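Local coordinates for molybdenum cofactor biosynthesis protein (Pyrococcus furiosus, PDB 1XI8) that probably acts as a molybdopterin molybdotransferase of the MoeA family, working in the biosynthesis of the molybdenum cofactor, at residues Ala250-Lys253 against Ala254-Glu257; Ala309-Thr312 against Gln313-Phe317; Ile294-Glu298 against Arg299-Met303. All blocks are in the same frame, centred on the assembly; numbering follows the deposited sequence.

Contact 1. Residues Ala250-Lys253 against Ala254-Glu257; sequences ALEK and AKRE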
loop_
_atom_site.group_PDB
_atom_site.type_symbol
_atom_site.label_atom_id
_atom_site.label_comp_id
_atom_site.label_asym_id
_atom_site.label_seq_id
_atom_site.Cartn_x
_atom_site.Cartn_y
_atom_site.Cartn_z
ATOM N N ALA A 250 21.293 22.765 -13.973
ATOM C CA ALA A 250 20.593 21.926 -13.003
ATOM C C ALA A 250 19.990 20.693 -13.689
ATOM O O ALA A 250 20.058 19.589 -13.155
ATOM C CB ALA A 250 19.521 22.721 -12.262
ATOM N N LEU A 251 19.410 20.891 -14.870
ATOM C CA LEU A 251 18.879 19.785 -15.665
ATOM C C LEU A 251 19.980 18.855 -16.096
ATOM O O LEU A 251 19.916 17.644 -15.880
ATOM C CB LEU A 251 18.163 20.287 -16.919
ATOM C CG LEU A 251 16.683 20.619 -16.755
ATOM C CD1 LEU A 251 16.167 21.292 -18.010
ATOM C CD2 LEU A 251 15.872 19.359 -16.407
ATOM N N GLU A 252 20.997 19.428 -16.721
ATOM C CA GLU A 252 22.101 18.637 -17.245
ATOM C C GLU A 252 22.728 17.775 -16.158
ATOM O O GLU A 252 23.080 16.628 -16.408
ATOM C CB GLU A 252 23.125 19.541 -17.942
ATOM C CG GLU A 252 22.571 20.123 -19.236
ATOM C CD GLU A 252 21.850 19.063 -20.072
ATOM O OE1 GLU A 252 20.596 19.064 -20.076
ATOM O OE2 GLU A 252 22.531 18.221 -20.708
ATOM N N LYS A 253 22.844 18.326 -14.954
ATOM C CA LYS A 253 23.368 17.570 -13.821
ATOM C C LYS A 253 22.451 16.384 -13.492
ATOM O O LYS A 253 22.915 15.265 -13.291
ATOM C CB LYS A 253 23.523 18.479 -12.607
ATOM C CG LYS A 253 24.335 17.890 -11.466
ATOM C CD LYS A 253 24.266 18.792 -10.229
ATOM C CE LYS A 253 25.434 18.595 -9.287
ATOM N NZ LYS A 253 25.520 17.223 -8.730
ATOM N N ALA A 254 21.147 16.628 -13.451
ATOM C CA ALA A 254 20.205 15.572 -13.109
ATOM C C ALA A 254 20.153 14.493 -14.191
ATOM O O ALA A 254 20.108 13.310 -13.873
ATOM C CB ALA A 254 18.820 16.143 -12.829
ATOM N N LYS A 255 20.161 14.896 -15.463
ATOM C CA LYS A 255 20.234 13.923 -16.571
ATOM C C LYS A 255 21.456 13.010 -16.445
ATOM O O LYS A 255 21.379 11.833 -16.776
ATOM C CB LYS A 255 20.261 14.599 -17.943
ATOM C CG LYS A 255 18.957 15.243 -18.409
ATOM C CD LYS A 255 18.968 15.314 -19.927
ATOM C CE LYS A 255 18.355 16.586 -20.485
ATOM N NZ LYS A 255 18.772 16.778 -21.919
ATOM N N ARG A 256 22.577 13.547 -15.961
ATOM C CA ARG A 256 23.787 12.746 -15.814
ATOM C C ARG A 256 23.639 11.695 -14.734
ATOM O O ARG A 256 24.200 10.616 -14.839
ATOM C CB ARG A 256 25.013 13.618 -15.480
ATOM C CG ARG A 256 25.400 14.617 -16.561
ATOM C CD ARG A 256 26.849 15.128 -16.393
ATOM N NE ARG A 256 27.082 15.856 -15.143
ATOM C CZ ARG A 256 26.990 17.180 -15.036
ATOM N NH1 ARG A 256 26.668 17.905 -16.105
ATOM N NH2 ARG A 256 27.209 17.780 -13.868
ATOM N N GLU A 257 22.886 12.016 -13.696
ATOM C CA GLU A 257 22.826 11.173 -12.514
ATOM C C GLU A 257 21.575 10.297 -12.425
ATOM O O GLU A 257 21.547 9.336 -11.659
ATOM C CB GLU A 257 22.950 12.053 -11.259
ATOM C CG GLU A 257 24.172 12.970 -11.295
ATOM C CD GLU A 257 24.369 13.802 -10.023
ATOM O OE1 GLU A 257 23.527 13.740 -9.096
ATOM O OE2 GLU A 257 25.378 14.532 -9.956
#
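The last two turns of helix 244-257 are laced by two salt bridges, Glu-252 to Lys-255 and Lys-253 to Glu-257, with Arg-256 lying between them. In the tighter pair, Lys-253 NZ donates to Glu-257 OE2 at 3.0 Å, an i to i+4 bridge. The ammonium comes in on the syn side of the carboxylate, 29° out of its plane. Lys-253 reaches it because CG points opposite the backbone N (chi1 -167°) and the chain runs extended until it turns at chi4, bringing NZ to the Glu-257 carboxylate as the two chains cross at an angle. The other carboxylate oxygen, Glu-257 OE1, is taken by the hydroxyl of Tyr-237 on strand 233-239, so the two oxygens have separate partners. With an alanine in place of Glu-257, Lys-253 NZ would probably lose its carboxylate mate and be left to swing, and Tyr-237 OH would lose its bond.

This helix packs against the parallel strands of the probable molybdopterin-binding domain: Leu-251 and Ala-254 press on Val-261 of strand 260-263, and Lys-253 and Glu-257 sit beside Tyr-237. Glu-252, Lys-255 and Arg-256 stand on other parts of the helix surface. There Glu-252 and Lys-255 run side by side in the same direction, and Glu-252 OE1 meets Lys-255 NZ at 3.5 Å, a longer bridge, with Lys-255 CE at a similar distance. The guanidinium of Arg-256 folds back over the preceding turn, its centre above Lys-253 CA, 3.8 Å from the plane, and NH2 beside Lys-253 CG. Beneath these side chains the backbone bond from Lys-255 N to Leu-251 O is 2.8 Å long, whereas Glu-257 N reaches Lys-253 O only weakly as the helix ends.

Contact 2. Residues Ala309-Thr312 against Gln313-Phe317; sequences AVFT and QFHLF
His-315 brings its ring up to that of Phe-311, one helical turn earlier, at a slant, and its side chain can be followed outward atom by atom. CB stands 3.9 Å from Phe-311 O, and CG is about as far from the same oxygen. With CG opposite the carbonyl carbon (chi1 -78°), the imidazole is sent back along the helix toward that preceding turn. There CD2 comes within 3.5 Å of Phe-311 O, which lies in the imidazole plane at its edge. CD2 also sits over one face of the Phe-311 ring, displaced toward the rim. Beyond it NE2 meets Phe-311 CZ at 3.4 Å. The two rings are neither stacked nor edge-to-face: their planes make 50°, with centroids 4.6 Å apart. ND1 has a weak hydrogen bond with Lys-319 NZ, and the ring of Tyr-403 also meets the imidazole. Phe-311 O accepts His-315 N and has the imidazole edge close by.

On the next flank Thr-312 and Leu-316 point the same way, Thr-312 CG2 touching Leu-316 CD1 at 3.8 Å, while Thr-312 OG1 turns back to bond Val-308 O. Gln-313 folds its CG against Ala-309 O (3.2 Å), and its amide is held at both ends, NE2 by Gly-291 O and OE1 by Ser-304 N.

All of this lies within helix 307-326, which is buried on several sides. Phe-311, Thr-312, His-315 and Leu-316 face Phe-352 of strand 350-358, Val-310 and Phe-314 pack on helix 219-229, and Phe-311 also meets the ring of Tyr-403 edge-to-face and touches Gln-171 of the second subunit.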
loop_
_atom_site.group_PDB
_atom_site.type_symbol
_atom_site.label_atom_id
_atom_site.label_comp_id
_atom_site.label_asym_id
_atom_site.label_seq_id
_atom_site.Cartn_x
_atom_site.Cartn_y
_atom_site.Cartn_z
ATOM N N ALA A 309 -2.203 19.656 -9.424
ATOM C CA ALA A 309 -1.781 19.375 -10.791
ATOM C C ALA A 309 -0.573 18.437 -10.808
ATOM O O ALA A 309 -0.483 17.551 -11.643
ATOM C CB ALA A 309 -1.460 20.672 -11.534
ATOM N N VAL A 310 0.345 18.645 -9.874
ATOM C CA VAL A 310 1.536 17.820 -9.761
ATOM C C VAL A 310 1.176 16.384 -9.400
ATOM O O VAL A 310 1.704 15.434 -9.974
ATOM C CB VAL A 310 2.526 18.411 -8.739
ATOM C CG1 VAL A 310 3.646 17.440 -8.458
ATOM C CG2 VAL A 310 3.085 19.716 -9.264
ATOM N N PHE A 311 0.261 16.241 -8.454
ATOM C CA PHE A 311 -0.224 14.945 -8.025
ATOM C C PHE A 311 -0.925 14.239 -9.192
ATOM O O PHE A 311 -0.705 13.054 -9.443
ATOM C CB PHE A 311 -1.187 15.164 -6.862
ATOM C CG PHE A 311 -1.706 13.909 -6.229
ATOM C CD1 PHE A 311 -1.019 13.308 -5.193
ATOM C CD2 PHE A 311 -2.904 13.351 -6.642
ATOM C CE1 PHE A 311 -1.510 12.158 -4.592
ATOM C CE2 PHE A 311 -3.395 12.210 -6.049
ATOM C CZ PHE A 311 -2.699 11.609 -5.021
ATOM N N THR A 312 -1.769 14.988 -9.891
ATOM C CA THR A 312 -2.504 14.492 -11.044
ATOM C C THR A 312 -1.568 13.982 -12.128
ATOM O O THR A 312 -1.743 12.877 -12.638
ATOM C CB THR A 312 -3.390 15.584 -11.641
ATOM O OG1 THR A 312 -4.413 15.905 -10.704
ATOM C CG2 THR A 312 -4.029 15.101 -12.938
ATOM N N GLN A 313 -0.577 14.799 -12.461
ATOM C CA GLN A 313 0.417 14.453 -13.452
ATOM C C GLN A 313 1.233 13.237 -13.025
ATOM O O GLN A 313 1.600 12.409 -13.859
ATOM C CB GLN A 313 1.323 15.656 -13.741
ATOM C CG GLN A 313 0.632 16.788 -14.492
ATOM C CD GLN A 313 1.448 18.075 -14.527
ATOM O OE1 GLN A 313 2.337 18.305 -13.696
ATOM N NE2 GLN A 313 1.141 18.930 -15.489
ATOM N N PHE A 314 1.508 13.116 -11.728
ATOM C CA PHE A 314 2.281 11.964 -11.258
ATOM C C PHE A 314 1.546 10.657 -11.506
ATOM O O PHE A 314 2.119 9.721 -12.059
ATOM C CB PHE A 314 2.686 12.059 -9.780
ATOM C CG PHE A 314 3.470 10.868 -9.317
ATOM C CD1 PHE A 314 2.827 9.719 -8.890
ATOM C CD2 PHE A 314 4.852 10.880 -9.341
ATOM C CE1 PHE A 314 3.546 8.615 -8.482
ATOM C CE2 PHE A 314 5.578 9.773 -8.928
ATOM C CZ PHE A 314 4.923 8.644 -8.499
ATOM N N HIS A 315 0.284 10.605 -11.092
ATOM C CA HIS A 315 -0.537 9.404 -11.250
ATOM C C HIS A 315 -0.911 9.084 -12.697
ATOM O O HIS A 315 -0.997 7.917 -13.069
ATOM C CB HIS A 315 -1.797 9.478 -10.382
ATOM C CG HIS A 315 -1.545 9.172 -8.938
ATOM N ND1 HIS A 315 -1.528 7.887 -8.442
ATOM C CD2 HIS A 315 -1.290 9.984 -7.884
ATOM C CE1 HIS A 315 -1.277 7.920 -7.149
ATOM N NE2 HIS A 315 -1.128 9.180 -6.785
ATOM N N LEU A 316 -1.125 10.107 -13.517
ATOM C CA LEU A 316 -1.499 9.857 -14.900
ATOM C C LEU A 316 -0.287 9.562 -15.788
ATOM O O LEU A 316 -0.424 8.953 -16.839
ATOM C CB LEU A 316 -2.329 11.017 -15.461
ATOM C CG LEU A 316 -3.688 11.296 -14.808
ATOM C CD1 LEU A 316 -4.434 12.337 -15.583
ATOM C CD2 LEU A 316 -4.517 10.041 -14.710
ATOM N N PHE A 317 0.902 9.971 -15.352
ATOM C CA PHE A 317 2.104 9.787 -16.158
ATOM C C PHE A 317 3.325 9.175 -15.442
ATOM O O PHE A 317 3.811 8.114 -15.831
ATOM C CB PHE A 317 2.520 11.118 -16.797
ATOM C CG PHE A 317 1.656 11.544 -17.947
ATOM C CD1 PHE A 317 0.645 12.476 -17.765
ATOM C CD2 PHE A 317 1.861 11.022 -19.216
ATOM C CE1 PHE A 317 -0.150 12.874 -18.824
ATOM C CE2 PHE A 317 1.076 11.416 -20.271
ATOM C CZ PHE A 317 0.065 12.345 -20.075
#

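Contact 3. Residues Ile294-Glu298 against Arg299-Met303; sequences IGYGE and RVFVM
Tyr-296 OH has two partners: it accepts the backbone N-H of Arg-299 at 3.1 Å, 140° at the hydrogen, and is hydrogen-bonded to Asp-27 OD1. The ring gets there because CG lies opposite the backbone N (chi1 171°), which swings the phenol along the strand toward the turn. On the way Tyr-296 CD2 passes over the centre of one face of Phe-301, 3.7 Å above its plane. Tyr-296 and Phe-301 are a non-hydrogen-bonded pair, and their rings are set obliquely with planes at 48°. Ile-294 CD1 adds an apolar touch at 4.1 Å to Phe-301 CD2, pointing the same way as the ring. Phe-301 also packs on Val-318 and Ala-321 of helix 307-326.

Between the strands, Gly-295 and Val-302 form a hydrogen-bonded pair. Gly-295 N meets Val-302 O at 3.2 Å, while Val-302 N reaches Gly-295 O at 2.9 Å. Next to the turn, Gly-297 N bonds Val-300 O at 3.2 Å. Glu-298 and Arg-299, both with positive phi, occupy the corners; their side chains bond Asn-280 N (Glu-298 OE1) and Asp-259 O (Arg-299 NH1). This is a beta hairpin with a two-residue loop, closed by a type I' turn, whose strand 300-302 runs parallel to 260-263 in the mixed sheet.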
loop_
_atom_site.group_PDB
_atom_site.type_symbol
_atom_site.label_atom_id
_atom_site.label_comp_id
_atom_site.label_asym_id
_atom_site.label_seq_id
_atom_site.Cartn_x
_atom_site.Cartn_y
_atom_site.Cartn_z
ATOM N N ILE A 294 1.501 19.764 -18.955
ATOM C CA ILE A 294 2.575 18.778 -18.810
ATOM C C ILE A 294 3.284 18.403 -20.125
ATOM O O ILE A 294 2.662 18.255 -21.186
ATOM C CB ILE A 294 2.110 17.497 -18.085
ATOM C CG1 ILE A 294 3.321 16.597 -17.815
ATOM C CG2 ILE A 294 1.014 16.793 -18.881
ATOM C CD1 ILE A 294 3.085 15.470 -16.877
ATOM N N GLY A 295 4.598 18.255 -20.032
ATOM C CA GLY A 295 5.409 17.901 -21.167
ATOM C C GLY A 295 6.359 16.789 -20.801
ATOM O O GLY A 295 6.678 16.596 -19.635
ATOM N N TYR A 296 6.794 16.038 -21.803
ATOM C CA TYR A 296 7.787 15.012 -21.606
ATOM C C TYR A 296 8.753 15.001 -22.766
ATOM O O TYR A 296 8.374 15.270 -23.895
ATOM C CB TYR A 296 7.172 13.616 -21.494
ATOM C CG TYR A 296 8.270 12.577 -21.524
ATOM C CD1 TYR A 296 8.588 11.889 -22.702
ATOM C CD2 TYR A 296 9.035 12.327 -20.384
ATOM C CE1 TYR A 296 9.626 10.955 -22.730
ATOM C CE2 TYR A 296 10.063 11.398 -20.395
ATOM C CZ TYR A 296 10.357 10.715 -21.566
ATOM O OH TYR A 296 11.380 9.803 -21.559
ATOM N N GLY A 297 10.003 14.667 -22.480
ATOM C CA GLY A 297 11.005 14.489 -23.510
ATOM C C GLY A 297 12.328 14.181 -22.865
ATOM O O GLY A 297 12.671 14.769 -21.851
ATOM N N GLU A 298 13.073 13.249 -23.445
ATOM C CA GLU A 298 14.433 12.958 -22.990
ATOM C C GLU A 298 14.530 12.722 -21.478
ATOM O O GLU A 298 15.332 13.354 -20.790
ATOM C CB GLU A 298 15.387 14.091 -23.391
ATOM C CG GLU A 298 15.161 14.642 -24.780
ATOM C CD GLU A 298 16.151 15.737 -25.133
ATOM O OE1 GLU A 298 15.824 16.936 -24.932
ATOM O OE2 GLU A 298 17.262 15.393 -25.596
ATOM N N ARG A 299 13.698 11.812 -20.976
ATOM C CA ARG A 299 13.757 11.363 -19.577
ATOM C C ARG A 299 13.316 12.434 -18.558
ATOM O O ARG A 299 13.453 12.249 -17.351
ATOM C CB ARG A 299 15.163 10.810 -19.238
ATOM C CG ARG A 299 15.645 9.621 -20.095
ATOM C CD ARG A 299 14.687 8.449 -19.947
ATOM N NE ARG A 299 15.152 7.173 -20.509
ATOM C CZ ARG A 299 15.528 6.127 -19.779
ATOM N NH1 ARG A 299 15.495 6.203 -18.455
ATOM N NH2 ARG A 299 15.937 5.006 -20.367
ATOM N N VAL A 300 12.784 13.551 -19.041
ATOM C CA VAL A 300 12.350 14.601 -18.127
ATOM C C VAL A 300 10.881 14.973 -18.290
ATOM O O VAL A 300 10.393 15.183 -19.397
ATOM C CB VAL A 300 13.247 15.875 -18.218
ATOM C CG1 VAL A 300 13.397 16.290 -19.625
ATOM C CG2 VAL A 300 12.620 17.012 -17.429
ATOM N N PHE A 301 10.173 15.039 -17.171
ATOM C CA PHE A 301 8.813 15.544 -17.183
ATOM C C PHE A 301 8.828 16.993 -16.760
ATOM O O PHE A 301 9.346 17.328 -15.700
ATOM C CB PHE A 301 7.922 14.764 -16.223
ATOM C CG PHE A 301 7.564 13.395 -16.697
ATOM C CD1 PHE A 301 8.302 12.290 -16.287
ATOM C CD2 PHE A 301 6.482 13.204 -17.539
ATOM C CE1 PHE A 301 7.964 11.017 -16.716
ATOM C CE2 PHE A 301 6.139 11.941 -17.965
ATOM C CZ PHE A 301 6.881 10.839 -17.554
ATOM N N VAL A 302 8.268 17.857 -17.592
ATOM C CA VAL A 302 8.090 19.254 -17.224
ATOM C C VAL A 302 6.753 19.328 -16.509
ATOM O O VAL A 302 5.706 19.232 -17.142
ATOM C CB VAL A 302 8.141 20.187 -18.461
ATOM C CG1 VAL A 302 7.785 21.631 -18.084
ATOM C CG2 VAL A 302 9.517 20.135 -19.087
ATOM N N MET A 303 6.794 19.468 -15.187
ATOM C CA MET A 303 5.574 19.378 -14.371
ATOM C C MET A 303 5.063 20.733 -13.875
ATOM O O MET A 303 5.739 21.744 -13.989
ATOM C CB MET A 303 5.773 18.407 -13.196
ATOM C CG MET A 303 6.185 17.007 -13.607
ATOM S SD MET A 303 6.381 15.844 -12.231
ATOM C CE MET A 303 4.707 15.290 -11.926
#

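In the fold
All three contacts lie in the probable molybdopterin-binding domain, layered helix, sheet, helix. The hairpin of contact 3 occupies the middle, its centre 13 Å from that of contact 1 and 12 Å from that of contact 2. Toward contact 1 the touch is light: Leu-251 CD2 meets Val-300 CG2 at 4.1 Å. Toward contact 2 it is closer, with Gln-313 OE1 3.5 Å from Met-303 CB and Met-303 CE 3.6 Å from Val-310 O. Strand 300-302 is followed in the chain, after a short loop, by helix 307-326, so contacts 3 and 2 are also neighbours in sequence. Contacts 1 and 2 do not meet, their nearest atoms being about 14 Å apart across the sheet.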